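Local atomic coordinates of D-mannose isomerase (Marinomonas mediterranea, PDB entry 5X32), a protein that catalyses the reversible isomerization of D-mannose to D-fructose and, less efficiently, of D-lyxose to D-xylulose. Residues 49-54 / 97-102; 107-112 / 157-162; 117-122 / 177-182; 153-158 / 204-209. All blocks are in the same frame, centred on the assembly; numbering follows the deposited sequence.

Overall arrangement
Contacts 1 and 2 lie in one antiparallel sheet, where strands 99-101 and 104-111 are neighbours, and both are partly buried and held mainly by backbone hydrogen bonds. Contact 4 reaches the same sheet through strand 155-160, which it shares with contact 2, but pairs it with a helix through side-chain donors and a small apolar patch. Contact 3 is the innermost, its centre about 9 Å from the centre of the chain; it joins two helices with no hydrogen bond between them and lies beside the probable catalytic histidines. Contact 1 touches it where Leu52 packs on Val118, and contact 4 where Tyr156 packs on Met179.

Contact 1: 49-54 / 97-102; sequences TRHLVS and VWLLDG
Val97 meets Leu52 with its backbone: the carbonyl oxygen of Val97 lies 3.5 Å from Leu52 CB. Trp98 then makes the largest contribution. With CG anti to the backbone N (chi1 -176°), its indole runs alongside His51. The His51 ring turns an edge to the indole face in a T-shaped pair, planes 68° apart, with His51 NE2 3.3 Å from Trp98 CE2. Trp98 O lies over the centre of one face of the His51 ring and also accepts a hydrogen bond from Leu52 N (3.1 Å), tilted out of the carbonyl plane. At Leu99, CD1 approaches His51 CD2 to 3.4 Å, the two side chains crossing at about a right angle; a classic beta bulge sets Trp98 and Leu99 together opposite Asp107 of the next strand. Leu100 forms the hydrogen-bonded antiparallel pair with Arg50: Arg50 N to Leu100 O and Leu100 N to Arg50 O are each 2.9 Å. Leu100 CD1 also rests 3.8 Å from Arg50 CB, while the guanidinium leads away to Asp29 and the carbonyl of Pro47. As N-cap of helix 52-69, His51 accepts from Val53 N at ND1 (2.9 Å), in the ring plane. Two of the first helix amides are therefore satisfied, one by Trp98 O and one by an imidazole whose ND1, being an acceptor, probably carries no proton.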
loop_
_atom_site.group_PDB
_atom_site.type_symbol
_atom_site.label_atom_id
_atom_site.label_comp_id
_atom_site.label_asym_id
_atom_site.label_seq_id
_atom_site.Cartn_x
_atom_site.Cartn_y
_atom_site.Cartn_z
ATOM N N THR A 49 -14.005 16.074 -4.682
ATOM C CA THR A 49 -13.501 14.928 -5.405
ATOM C C THR A 49 -13.073 13.820 -4.464
ATOM O O THR A 49 -12.317 14.031 -3.526
ATOM C CB THR A 49 -12.345 15.339 -6.301
ATOM O OG1 THR A 49 -12.812 16.350 -7.198
ATOM C CG2 THR A 49 -11.838 14.154 -7.116
ATOM N N ARG A 50 -13.577 12.627 -4.730
ATOM C CA ARG A 50 -13.221 11.478 -3.934
ATOM C C ARG A 50 -12.887 10.262 -4.759
ATOM O O ARG A 50 -13.468 10.003 -5.825
ATOM C CB ARG A 50 -14.313 11.166 -2.921
ATOM C CG ARG A 50 -14.241 12.167 -1.800
ATOM C CD ARG A 50 -15.500 12.326 -1.043
ATOM N NE ARG A 50 -15.596 13.690 -0.534
ATOM C CZ ARG A 50 -16.137 13.999 0.633
ATOM N NH1 ARG A 50 -16.601 13.036 1.419
ATOM N NH2 ARG A 50 -16.189 15.263 1.017
ATOM N N HIS A 51 -11.919 9.528 -4.230
ATOM C CA HIS A 51 -11.345 8.390 -4.919
ATOM C C HIS A 51 -11.472 7.156 -4.056
ATOM O O HIS A 51 -11.250 7.203 -2.841
ATOM C CB HIS A 51 -9.875 8.651 -5.246
ATOM C CG HIS A 51 -9.296 7.697 -6.237
ATOM N ND1 HIS A 51 -9.124 6.356 -5.966
ATOM C CD2 HIS A 51 -8.835 7.892 -7.494
ATOM C CE1 HIS A 51 -8.608 5.760 -7.025
ATOM N NE2 HIS A 51 -8.418 6.669 -7.964
ATOM N N LEU A 52 -11.790 6.042 -4.700
ATOM C CA LEU A 52 -11.995 4.795 -3.996
ATOM C C LEU A 52 -10.776 4.439 -3.132
ATOM O O LEU A 52 -10.940 3.982 -1.994
ATOM C CB LEU A 52 -12.265 3.677 -4.999
ATOM C CG LEU A 52 -12.552 2.298 -4.429
ATOM C CD1 LEU A 52 -13.851 2.346 -3.588
ATOM C CD2 LEU A 52 -12.613 1.304 -5.552
ATOM N N VAL A 53 -9.569 4.704 -3.643
ATOM C CA VAL A 53 -8.343 4.336 -2.924
ATOM C C VAL A 53 -8.210 5.116 -1.603
ATOM O O VAL A 53 -7.839 4.537 -0.585
ATOM C CB VAL A 53 -7.072 4.524 -3.821
ATOM C CG1 VAL A 53 -5.771 4.261 -3.046
ATOM C CG2 VAL A 53 -7.140 3.601 -5.017
ATOM N N SER A 54 -8.573 6.398 -1.570
ATOM C CA SER A 54 -8.539 7.091 -0.278
ATOM C C SER A 54 -9.734 6.708 0.599
ATOM O O SER A 54 -9.611 6.641 1.832
ATOM C CB SER A 54 -8.505 8.615 -0.446
ATOM O OG SER A 54 -7.262 9.073 -0.955
ATOM N N VAL A 97 -17.418 2.650 -7.648
ATOM C CA VAL A 97 -17.103 3.905 -8.310
ATOM C C VAL A 97 -15.636 4.280 -8.009
ATOM O O VAL A 97 -15.209 4.325 -6.848
ATOM C CB VAL A 97 -18.077 5.019 -7.859
ATOM C CG1 VAL A 97 -17.696 6.365 -8.468
ATOM C CG2 VAL A 97 -19.502 4.642 -8.244
ATOM N N TRP A 98 -14.866 4.496 -9.071
ATOM C CA TRP A 98 -13.436 4.774 -8.968
ATOM C C TRP A 98 -13.235 6.228 -8.582
ATOM O O TRP A 98 -12.449 6.546 -7.679
ATOM C CB TRP A 98 -12.754 4.428 -10.294
ATOM C CG TRP A 98 -11.259 4.565 -10.372
ATOM C CD1 TRP A 98 -10.546 5.467 -11.124
ATOM C CD2 TRP A 98 -10.289 3.768 -9.682
ATOM N NE1 TRP A 98 -9.206 5.260 -10.958
ATOM C CE2 TRP A 98 -9.016 4.227 -10.075
ATOM C CE3 TRP A 98 -10.372 2.705 -8.778
ATOM C CZ2 TRP A 98 -7.840 3.670 -9.587
ATOM C CZ3 TRP A 98 -9.202 2.160 -8.292
ATOM C CH2 TRP A 98 -7.951 2.646 -8.697
ATOM N N LEU A 99 -13.978 7.115 -9.238
ATOM C CA LEU A 99 -13.834 8.530 -8.922
ATOM C C LEU A 99 -15.173 9.266 -8.961
ATOM O O LEU A 99 -15.981 9.057 -9.871
ATOM C CB LEU A 99 -12.866 9.179 -9.907
ATOM C CG LEU A 99 -12.248 10.479 -9.415
ATOM C CD1 LEU A 99 -11.252 10.183 -8.292
ATOM C CD2 LEU A 99 -11.609 11.239 -10.549
ATOM N N LEU A 100 -15.387 10.184 -8.026
ATOM C CA LEU A 100 -16.691 10.839 -7.953
ATOM C C LEU A 100 -16.617 12.261 -7.407
ATOM O O LEU A 100 -15.740 12.584 -6.609
ATOM C CB LEU A 100 -17.642 9.973 -7.106
ATOM C CG LEU A 100 -17.257 9.692 -5.646
ATOM C CD1 LEU A 100 -17.659 10.838 -4.702
ATOM C CD2 LEU A 100 -17.804 8.365 -5.146
ATOM N N ASP A 101 -17.559 13.101 -7.825
ATOM C CA ASP A 101 -17.691 14.472 -7.323
ATOM C C ASP A 101 -19.128 14.674 -6.888
ATOM O O ASP A 101 -20.023 14.725 -7.728
ATOM C CB ASP A 101 -17.317 15.500 -8.408
ATOM C CG ASP A 101 -17.346 16.957 -7.903
ATOM O OD1 ASP A 101 -18.055 17.239 -6.914
ATOM O OD2 ASP A 101 -16.683 17.834 -8.516
ATOM N N GLY A 102 -19.338 14.811 -5.582
ATOM C CA GLY A 102 -20.671 14.944 -5.035
ATOM C C GLY A 102 -21.581 13.789 -5.415
ATOM O O GLY A 102 -21.253 12.616 -5.201
#

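Contact 2: 107-112 / 157-162; sequences DETNHC and LDEISS
Glu159 places CG between its backbone N and carbonyl carbon (chi1 66°), and His111 turns its own CG anti to the carbonyl carbon (chi1 -68°), which lays the two side chains next to each other on one face of the sheet. Glu159 CB sits over a face of the imidazole, and Glu159 OE2 comes 3.4 Å from His111 CE1, carboxylate and ring planes 63° apart. No hydrogen bond joins them, though the nearby carboxylate may still favour a protonated ring. The other oxygen, Glu159 OE1, lies 3.4 Å from the methyl Thr109 CG2, which also touches the carbonyl of Ile160. Thr109 itself is tied to Asp107, whose OD1 accepts from Thr109 N and Thr109 OG1, the former closing an Asx turn. Strands 104-111 and 155-160 are adjacent in the five-stranded antiparallel sheet, with Asn110 and Ile160 as a hydrogen-bonded pair: Asn110 N to Ile160 O is 2.9 Å, and Ile160 N to Asn110 O is 3.0 Å. On that opposite face the Asn110 amide reaches just past the partner strand, ND2 donating to Ser161 O at 3.3 Å from above the carbonyl plane. His111 is the N-cap residue of helix 112-127, and the next amide, Cys112 N, gives a nearly straight bond to Asp158 O (2.7 Å). At the exposed end, Ser162 CB rests on the CB of Glu108.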
loop_
_atom_site.group_PDB
_atom_site.type_symbol
_atom_site.label_atom_id
_atom_site.label_comp_id
_atom_site.label_asym_id
_atom_site.label_seq_id
_atom_site.Cartn_x
_atom_site.Cartn_y
_atom_site.Cartn_z
ATOM N N ASP A 107 -15.748 8.562 -12.732
ATOM C CA ASP A 107 -15.167 7.367 -13.312
ATOM C C ASP A 107 -15.753 6.114 -12.679
ATOM O O ASP A 107 -15.636 5.914 -11.456
ATOM C CB ASP A 107 -13.646 7.389 -13.148
ATOM C CG ASP A 107 -12.945 6.524 -14.162
ATOM O OD1 ASP A 107 -13.632 5.791 -14.897
ATOM O OD2 ASP A 107 -11.700 6.603 -14.255
ATOM N N GLU A 108 -16.356 5.267 -13.509
ATOM C CA GLU A 108 -17.016 4.071 -13.017
ATOM C C GLU A 108 -16.282 2.814 -13.465
ATOM O O GLU A 108 -16.769 1.699 -13.269
ATOM C CB GLU A 108 -18.472 4.031 -13.497
ATOM C CG GLU A 108 -19.269 5.264 -13.104
ATOM C CD GLU A 108 -20.747 5.145 -13.430
ATOM O OE1 GLU A 108 -21.265 5.970 -14.220
ATOM O OE2 GLU A 108 -21.387 4.221 -12.886
ATOM N N THR A 109 -15.103 2.996 -14.049
ATOM C CA THR A 109 -14.294 1.863 -14.474
ATOM C C THR A 109 -13.939 0.992 -13.288
ATOM O O THR A 109 -13.698 1.481 -12.187
ATOM C CB THR A 109 -13.006 2.286 -15.155
ATOM O OG1 THR A 109 -13.314 3.069 -16.310
ATOM C CG2 THR A 109 -12.250 1.062 -15.599
ATOM N N ASN A 110 -13.951 -0.310 -13.519
ATOM C CA ASN A 110 -13.601 -1.273 -12.501
ATOM C C ASN A 110 -12.116 -1.607 -12.519
ATOM O O ASN A 110 -11.603 -2.199 -13.468
ATOM C CB ASN A 110 -14.439 -2.521 -12.682
ATOM C CG ASN A 110 -15.871 -2.273 -12.349
ATOM O OD1 ASN A 110 -16.225 -2.074 -11.179
ATOM N ND2 ASN A 110 -16.716 -2.246 -13.372
ATOM N N HIS A 111 -11.418 -1.175 -11.478
ATOM C CA HIS A 111 -10.002 -1.468 -11.346
ATOM C C HIS A 111 -9.768 -2.579 -10.337
ATOM O O HIS A 111 -10.284 -2.530 -9.227
ATOM C CB HIS A 111 -9.252 -0.215 -10.927
ATOM C CG HIS A 111 -9.216 0.840 -11.985
ATOM N ND1 HIS A 111 -8.132 1.023 -12.820
ATOM C CD2 HIS A 111 -10.135 1.764 -12.354
ATOM C CE1 HIS A 111 -8.385 2.017 -13.654
ATOM N NE2 HIS A 111 -9.591 2.489 -13.387
ATOM N N CYS A 112 -8.947 -3.557 -10.699
ATOM C CA CYS A 112 -8.627 -4.632 -9.777
ATOM C C CYS A 112 -7.943 -4.068 -8.531
ATOM O O CYS A 112 -8.224 -4.501 -7.403
ATOM C CB CYS A 112 -7.733 -5.667 -10.456
ATOM S SG CYS A 112 -7.307 -7.040 -9.370
ATOM N N LEU A 157 -6.146 -9.739 -14.024
ATOM C CA LEU A 157 -6.001 -8.652 -14.977
ATOM C C LEU A 157 -6.302 -7.286 -14.310
ATOM O O LEU A 157 -6.681 -7.213 -13.134
ATOM C CB LEU A 157 -6.881 -8.907 -16.195
ATOM C CG LEU A 157 -8.382 -9.025 -16.007
ATOM C CD1 LEU A 157 -9.034 -7.666 -16.185
ATOM C CD2 LEU A 157 -8.884 -9.998 -17.015
ATOM N N ASP A 158 -6.119 -6.199 -15.045
ATOM C CA ASP A 158 -6.087 -4.928 -14.366
ATOM C C ASP A 158 -7.439 -4.236 -14.311
ATOM O O ASP A 158 -7.919 -3.905 -13.223
ATOM C CB ASP A 158 -5.053 -4.013 -15.022
ATOM C CG ASP A 158 -4.947 -2.667 -14.327
ATOM O OD1 ASP A 158 -5.171 -2.610 -13.092
ATOM O OD2 ASP A 158 -4.627 -1.664 -15.006
ATOM N N GLU A 159 -8.056 -4.010 -15.464
ATOM C CA GLU A 159 -9.300 -3.264 -15.463
ATOM C C GLU A 159 -10.301 -3.718 -16.521
ATOM O O GLU A 159 -9.934 -4.122 -17.629
ATOM C CB GLU A 159 -9.018 -1.766 -15.595
ATOM C CG GLU A 159 -8.411 -1.346 -16.899
ATOM C CD GLU A 159 -8.659 0.118 -17.185
ATOM O OE1 GLU A 159 -9.726 0.447 -17.760
ATOM O OE2 GLU A 159 -7.795 0.938 -16.813
ATOM N N ILE A 160 -11.570 -3.663 -16.130
ATOM C CA ILE A 160 -12.710 -3.821 -17.024
ATOM C C ILE A 160 -13.584 -2.554 -17.004
ATOM O O ILE A 160 -13.687 -1.881 -15.975
ATOM C CB ILE A 160 -13.561 -5.038 -16.594
ATOM C CG1 ILE A 160 -12.660 -6.248 -16.328
ATOM C CG2 ILE A 160 -14.639 -5.347 -17.614
ATOM C CD1 ILE A 160 -13.234 -7.231 -15.330
ATOM N N SER A 161 -14.259 -2.250 -18.108
ATOM C CA SER A 161 -15.074 -1.039 -18.169
ATOM C C SER A 161 -16.278 -1.158 -17.230
ATOM O O SER A 161 -16.505 -2.212 -16.641
ATOM C CB SER A 161 -15.534 -0.780 -19.599
ATOM O OG SER A 161 -16.329 -1.856 -20.055
ATOM N N SER A 162 -17.034 -0.074 -17.067
ATOM C CA SER A 162 -18.152 -0.077 -16.113
ATOM C C SER A 162 -19.264 -1.062 -16.479
ATOM O O SER A 162 -19.856 -1.678 -15.593
ATOM C CB SER A 162 -18.754 1.328 -15.972
ATOM O OG SER A 162 -18.902 1.960 -17.232
#

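Contact 3: 117-122 / 177-182; sequences FVILAY and MHMCEA. With PO4 (phosphate ion), chain C.
Phe117 and His178 meet beside the probable active site, where segments 117-122 and 177-182 of helices 112-127 and 173-190 run nearly parallel (axes 8.7 Å apart, 18° between them) and carry side chains toward His251 and His380, the probable proton donors and acceptors. The CZ/CE2 corner of the Phe117 ring lies over one face of the imidazole, its CZ 3.7 Å from His178 ND1, the rings meeting obliquely with planes 40° apart. His178 ND1 gives a nearly straight bond to Glu181 OE1 (2.9 Å, 170°), in the imidazole plane, while His178 NE2 reaches O3 of a bound phosphate at 2.9 Å. That ion, probably from the crystallisation liquor, is also held by Tyr113 OH. Glu181 acts as a second-shell residue that fixes the rotation of the ring. A leucine in place of His178 would probably leave Glu181 OE1 without its donor and the phosphate without this one. Farther from the phosphate the contact is apolar. Met179, bent at chi2, brings CE to 3.5 Å from Ile119 CD1. Ala182 points its CB between Ile119 and Leu120, 4.0 Å from Ile119 CG2 and 4.3 Å from Leu120 CB, its small side chain probably letting the helices lie close. Such side-by-side helices lining a central pocket are typical of the (alpha/alpha)6 barrel of the N-acylglucosamine 2-epimerase family.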
loop_
_atom_site.group_PDB
_atom_site.type_symbol
_atom_site.label_atom_id
_atom_site.label_comp_id
_atom_site.label_asym_id
_atom_site.label_seq_id
_atom_site.Cartn_x
_atom_site.Cartn_y
_atom_site.Cartn_z
ATOM N N PHE A 117 -8.206 -2.991 -2.577
ATOM C CA PHE A 117 -8.309 -2.144 -1.393
ATOM C C PHE A 117 -9.701 -2.220 -0.744
ATOM O O PHE A 117 -9.850 -1.989 0.469
ATOM C CB PHE A 117 -7.925 -0.708 -1.722
ATOM C CG PHE A 117 -6.464 -0.442 -1.540
ATOM C CD1 PHE A 117 -5.919 -0.398 -0.273
ATOM C CD2 PHE A 117 -5.637 -0.242 -2.631
ATOM C CE1 PHE A 117 -4.565 -0.173 -0.092
ATOM C CE2 PHE A 117 -4.277 -0.016 -2.458
ATOM C CZ PHE A 117 -3.745 0.028 -1.184
ATOM N N VAL A 118 -10.714 -2.580 -1.537
ATOM C CA VAL A 118 -12.052 -2.801 -1.005
ATOM C C VAL A 118 -12.022 -4.009 -0.053
ATOM O O VAL A 118 -12.544 -3.939 1.076
ATOM C CB VAL A 118 -13.087 -3.026 -2.132
ATOM C CG1 VAL A 118 -14.406 -3.567 -1.563
ATOM C CG2 VAL A 118 -13.361 -1.721 -2.856
ATOM N N ILE A 119 -11.368 -5.088 -0.483
ATOM C CA ILE A 119 -11.165 -6.258 0.372
ATOM C C ILE A 119 -10.362 -5.916 1.631
ATOM O O ILE A 119 -10.717 -6.335 2.733
ATOM C CB ILE A 119 -10.456 -7.394 -0.399
ATOM C CG1 ILE A 119 -11.444 -8.072 -1.345
ATOM C CG2 ILE A 119 -9.880 -8.435 0.554
ATOM C CD1 ILE A 119 -10.829 -9.105 -2.231
ATOM N N LEU A 120 -9.307 -5.121 1.475
ATOM C CA LEU A 120 -8.506 -4.700 2.621
ATOM C C LEU A 120 -9.359 -3.967 3.654
ATOM O O LEU A 120 -9.324 -4.278 4.866
ATOM C CB LEU A 120 -7.353 -3.805 2.164
ATOM C CG LEU A 120 -6.407 -3.375 3.282
ATOM C CD1 LEU A 120 -5.545 -4.538 3.753
ATOM C CD2 LEU A 120 -5.572 -2.168 2.866
ATOM N N ALA A 121 -10.147 -3.014 3.160
ATOM C CA ALA A 121 -11.044 -2.246 4.020
ATOM C C ALA A 121 -12.064 -3.161 4.712
ATOM O O ALA A 121 -12.303 -3.018 5.912
ATOM C CB ALA A 121 -11.760 -1.158 3.226
ATOM N N TYR A 122 -12.642 -4.118 3.983
ATOM C CA TYR A 122 -13.601 -5.032 4.627
ATOM C C TYR A 122 -12.934 -5.896 5.690
ATOM O O TYR A 122 -13.545 -6.113 6.742
ATOM C CB TYR A 122 -14.330 -5.921 3.598
ATOM C CG TYR A 122 -15.346 -5.143 2.784
ATOM C CD1 TYR A 122 -15.881 -3.966 3.279
ATOM C CD2 TYR A 122 -15.725 -5.554 1.510
ATOM C CE1 TYR A 122 -16.788 -3.232 2.550
ATOM C CE2 TYR A 122 -16.637 -4.824 0.769
ATOM C CZ TYR A 122 -17.168 -3.660 1.298
ATOM O OH TYR A 122 -18.071 -2.902 0.587
ATOM N N MET A 177 0.097 -7.272 -6.592
ATOM C CA MET A 177 0.796 -7.031 -5.340
ATOM C C MET A 177 -0.182 -6.668 -4.229
ATOM O O MET A 177 -0.258 -7.325 -3.169
ATOM C CB MET A 177 1.816 -5.917 -5.518
ATOM C CG MET A 177 2.772 -5.741 -4.350
ATOM S SD MET A 177 3.886 -4.336 -4.601
ATOM C CE MET A 177 2.681 -3.001 -4.736
ATOM N N HIS A 178 -0.966 -5.629 -4.479
ATOM C CA HIS A 178 -1.889 -5.174 -3.439
ATOM C C HIS A 178 -2.971 -6.213 -3.183
ATOM O O HIS A 178 -3.511 -6.319 -2.070
ATOM C CB HIS A 178 -2.462 -3.830 -3.829
ATOM C CG HIS A 178 -1.541 -2.697 -3.524
ATOM N ND1 HIS A 178 -1.146 -2.393 -2.238
ATOM C CD2 HIS A 178 -0.864 -1.853 -4.337
ATOM C CE1 HIS A 178 -0.312 -1.368 -2.269
ATOM N NE2 HIS A 178 -0.123 -1.022 -3.532
ATOM N N MET A 179 -3.280 -6.988 -4.216
ATOM C CA MET A 179 -4.219 -8.067 -4.063
ATOM C C MET A 179 -3.695 -9.106 -3.090
ATOM O O MET A 179 -4.419 -9.514 -2.179
ATOM C CB MET A 179 -4.519 -8.691 -5.414
ATOM C CG MET A 179 -5.715 -9.596 -5.390
ATOM S SD MET A 179 -7.210 -8.705 -4.943
ATOM C CE MET A 179 -8.074 -10.065 -4.145
ATOM N N CYS A 180 -2.418 -9.463 -3.246
ATOM C CA CYS A 180 -1.749 -10.400 -2.359
ATOM C C CYS A 180 -1.800 -9.925 -0.930
ATOM O O CYS A 180 -2.188 -10.670 -0.014
ATOM C CB CYS A 180 -0.290 -10.573 -2.792
ATOM S SG CYS A 180 0.780 -11.360 -1.548
ATOM N N GLU A 181 -1.474 -8.651 -0.755
ATOM C CA GLU A 181 -1.521 -8.038 0.561
ATOM C C GLU A 181 -2.908 -8.093 1.197
ATOM O O GLU A 181 -3.074 -8.475 2.379
ATOM C CB GLU A 181 -1.101 -6.592 0.440
ATOM C CG GLU A 181 -1.425 -5.769 1.652
ATOM C CD GLU A 181 -1.481 -4.282 1.339
ATOM O OE1 GLU A 181 -1.702 -3.918 0.152
ATOM O OE2 GLU A 181 -1.315 -3.477 2.287
ATOM N N ALA A 182 -3.907 -7.753 0.382
ATOM C CA ALA A 182 -5.275 -7.662 0.844
ATOM C C ALA A 182 -5.732 -9.023 1.305
ATOM O O ALA A 182 -6.343 -9.160 2.373
ATOM C CB ALA A 182 -6.183 -7.138 -0.266
HETATM P P PO4 C . 1.454 1.419 -4.998
HETATM O O1 PO4 C . 1.210 0.539 -6.204
HETATM O O2 PO4 C . 2.327 2.595 -5.407
HETATM O O3 PO4 C . 2.153 0.686 -3.864
HETATM O O4 PO4 C . 0.095 1.862 -4.516
#

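Contact 4: 153-158 / 204-209; sequences HGLYLD and KNICQK
Leu155 and Ile206 cross obliquely, branch against branch: Leu155 CD2 touches Ile206 CD1 at 3.6 Å and also lies 3.8 Å from Asn205 CB. Beside this apolar patch the Asn205 amide turns back to the chain just before the strand, ND2 donating to Gly154 O at 2.9 Å in a weak bond bent to 125°. Gly154 has positive phi, and a side chain there would probably crowd that amide. Lys209 reaches across beside it. Its chain leaves the helix with CG anti to the backbone N (chi1 179°) and bends at chi3 and chi4, which sets NZ 3.1 Å from His153 O in a hydrogen bond tilted from the carbonyl plane. The ammonium is also near the plane of the His153 ring, at its edge. An alanine in place of Lys209 removes the donor to His153 O, and the turn would probably be held less firmly to the helix, with the weak Asn205 bond left of these two polar links. Around the contact, Leu155 packs on Asn176 of helix 173-190 and on Leu202, while Ile206 reaches Trp255 of helix 249-265, so the start of strand 155-160 sits against helix 193-212 with helix 173-190 alongside.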
loop_
_atom_site.group_PDB
_atom_site.type_symbol
_atom_site.label_atom_id
_atom_site.label_comp_id
_atom_site.label_asym_id
_atom_site.label_seq_id
_atom_site.Cartn_x
_atom_site.Cartn_y
_atom_site.Cartn_z
ATOM N N HIS A 153 -3.053 -18.087 -15.963
ATOM C CA HIS A 153 -1.818 -17.373 -15.632
ATOM C C HIS A 153 -1.597 -17.241 -14.138
ATOM O O HIS A 153 -0.511 -16.868 -13.700
ATOM C CB HIS A 153 -1.817 -15.996 -16.268
ATOM C CG HIS A 153 -1.730 -16.028 -17.759
ATOM N ND1 HIS A 153 -0.536 -16.182 -18.428
ATOM C CD2 HIS A 153 -2.685 -15.913 -18.710
ATOM C CE1 HIS A 153 -0.760 -16.163 -19.730
ATOM N NE2 HIS A 153 -2.055 -16.001 -19.927
ATOM N N GLY A 154 -2.647 -17.494 -13.366
ATOM C CA GLY A 154 -2.553 -17.439 -11.923
ATOM C C GLY A 154 -2.429 -16.004 -11.465
ATOM O O GLY A 154 -1.870 -15.736 -10.399
ATOM N N LEU A 155 -2.958 -15.083 -12.268
ATOM C CA LEU A 155 -2.900 -13.663 -11.954
ATOM C C LEU A 155 -4.238 -13.001 -12.192
ATOM O O LEU A 155 -5.129 -13.595 -12.790
ATOM C CB LEU A 155 -1.822 -12.980 -12.795
ATOM C CG LEU A 155 -0.408 -13.409 -12.410
ATOM C CD1 LEU A 155 0.636 -12.941 -13.418
ATOM C CD2 LEU A 155 -0.101 -12.879 -11.007
ATOM N N TYR A 156 -4.371 -11.756 -11.741
ATOM C CA TYR A 156 -5.556 -10.953 -12.013
ATOM C C TYR A 156 -5.230 -9.924 -13.085
ATOM O O TYR A 156 -4.157 -9.309 -13.070
ATOM C CB TYR A 156 -6.037 -10.238 -10.763
ATOM C CG TYR A 156 -6.592 -11.109 -9.671
ATOM C CD1 TYR A 156 -7.935 -11.459 -9.652
ATOM C CD2 TYR A 156 -5.780 -11.562 -8.638
ATOM C CE1 TYR A 156 -8.454 -12.237 -8.638
ATOM C CE2 TYR A 156 -6.288 -12.342 -7.620
ATOM C CZ TYR A 156 -7.627 -12.676 -7.625
ATOM O OH TYR A 156 -8.135 -13.454 -6.612
ATOM N N LEU A 157 -6.146 -9.739 -14.024
ATOM C CA LEU A 157 -6.001 -8.652 -14.977
ATOM C C LEU A 157 -6.302 -7.286 -14.310
ATOM O O LEU A 157 -6.681 -7.213 -13.134
ATOM C CB LEU A 157 -6.881 -8.907 -16.195
ATOM C CG LEU A 157 -8.382 -9.025 -16.007
ATOM C CD1 LEU A 157 -9.034 -7.666 -16.185
ATOM C CD2 LEU A 157 -8.884 -9.998 -17.015
ATOM N N ASP A 158 -6.119 -6.199 -15.045
ATOM C CA ASP A 158 -6.087 -4.928 -14.366
ATOM C C ASP A 158 -7.439 -4.236 -14.311
ATOM O O ASP A 158 -7.919 -3.905 -13.223
ATOM C CB ASP A 158 -5.053 -4.013 -15.022
ATOM C CG ASP A 158 -4.947 -2.667 -14.327
ATOM O OD1 ASP A 158 -5.171 -2.610 -13.092
ATOM O OD2 ASP A 158 -4.627 -1.664 -15.006
ATOM N N LYS A 204 3.977 -16.200 -5.639
ATOM C CA LYS A 204 4.815 -17.058 -6.481
ATOM C C LYS A 204 4.858 -16.550 -7.916
ATOM O O LYS A 204 5.932 -16.495 -8.540
ATOM C CB LYS A 204 4.329 -18.509 -6.473
ATOM C CG LYS A 204 5.150 -19.418 -7.403
ATOM C CD LYS A 204 5.316 -20.827 -6.867
ATOM C CE LYS A 204 6.513 -20.916 -5.938
ATOM N NZ LYS A 204 6.531 -22.107 -5.053
ATOM N N ASN A 205 3.677 -16.252 -8.456
ATOM C CA ASN A 205 3.560 -15.855 -9.852
ATOM C C ASN A 205 4.218 -14.543 -10.231
ATOM O O ASN A 205 4.722 -14.390 -11.354
ATOM C CB ASN A 205 2.099 -15.831 -10.247
ATOM C CG ASN A 205 1.616 -17.198 -10.589
ATOM O OD1 ASN A 205 2.343 -17.939 -11.253
ATOM N ND2 ASN A 205 0.414 -17.566 -10.140
ATOM N N ILE A 206 4.251 -13.611 -9.287
ATOM C CA ILE A 206 4.831 -12.312 -9.563
ATOM C C ILE A 206 6.322 -12.372 -9.238
ATOM O O ILE A 206 7.173 -12.018 -10.069
ATOM C CB ILE A 206 4.129 -11.196 -8.757
ATOM C CG1 ILE A 206 2.679 -11.054 -9.212
ATOM C CG2 ILE A 206 4.855 -9.883 -8.933
ATOM C CD1 ILE A 206 2.563 -10.550 -10.620
ATOM N N CYS A 207 6.634 -12.850 -8.038
ATOM C CA CYS A 207 8.009 -12.869 -7.575
ATOM C C CYS A 207 8.881 -13.970 -8.169
ATOM O O CYS A 207 10.095 -13.836 -8.172
ATOM C CB CYS A 207 8.030 -12.998 -6.055
ATOM S SG CYS A 207 7.450 -11.522 -5.250
ATOM N N GLN A 208 8.292 -15.051 -8.676
ATOM C CA GLN A 208 9.107 -16.030 -9.381
ATOM C C GLN A 208 8.890 -15.974 -10.880
ATOM O O GLN A 208 9.790 -15.561 -11.616
ATOM C CB GLN A 208 8.847 -17.431 -8.853
ATOM C CG GLN A 208 9.637 -17.635 -7.612
ATOM C CD GLN A 208 9.699 -19.063 -7.137
ATOM O OE1 GLN A 208 8.738 -19.801 -7.248
ATOM N NE2 GLN A 208 10.856 -19.459 -6.589
ATOM N N LYS A 209 7.683 -16.330 -11.326
ATOM C CA LYS A 209 7.448 -16.465 -12.755
ATOM C C LYS A 209 7.622 -15.143 -13.475
ATOM O O LYS A 209 8.501 -15.020 -14.326
ATOM C CB LYS A 209 6.066 -16.996 -13.064
ATOM C CG LYS A 209 5.851 -17.086 -14.570
ATOM C CD LYS A 209 4.601 -17.871 -14.917
ATOM C CE LYS A 209 3.332 -17.256 -14.304
ATOM N NZ LYS A 209 2.169 -17.347 -15.229
#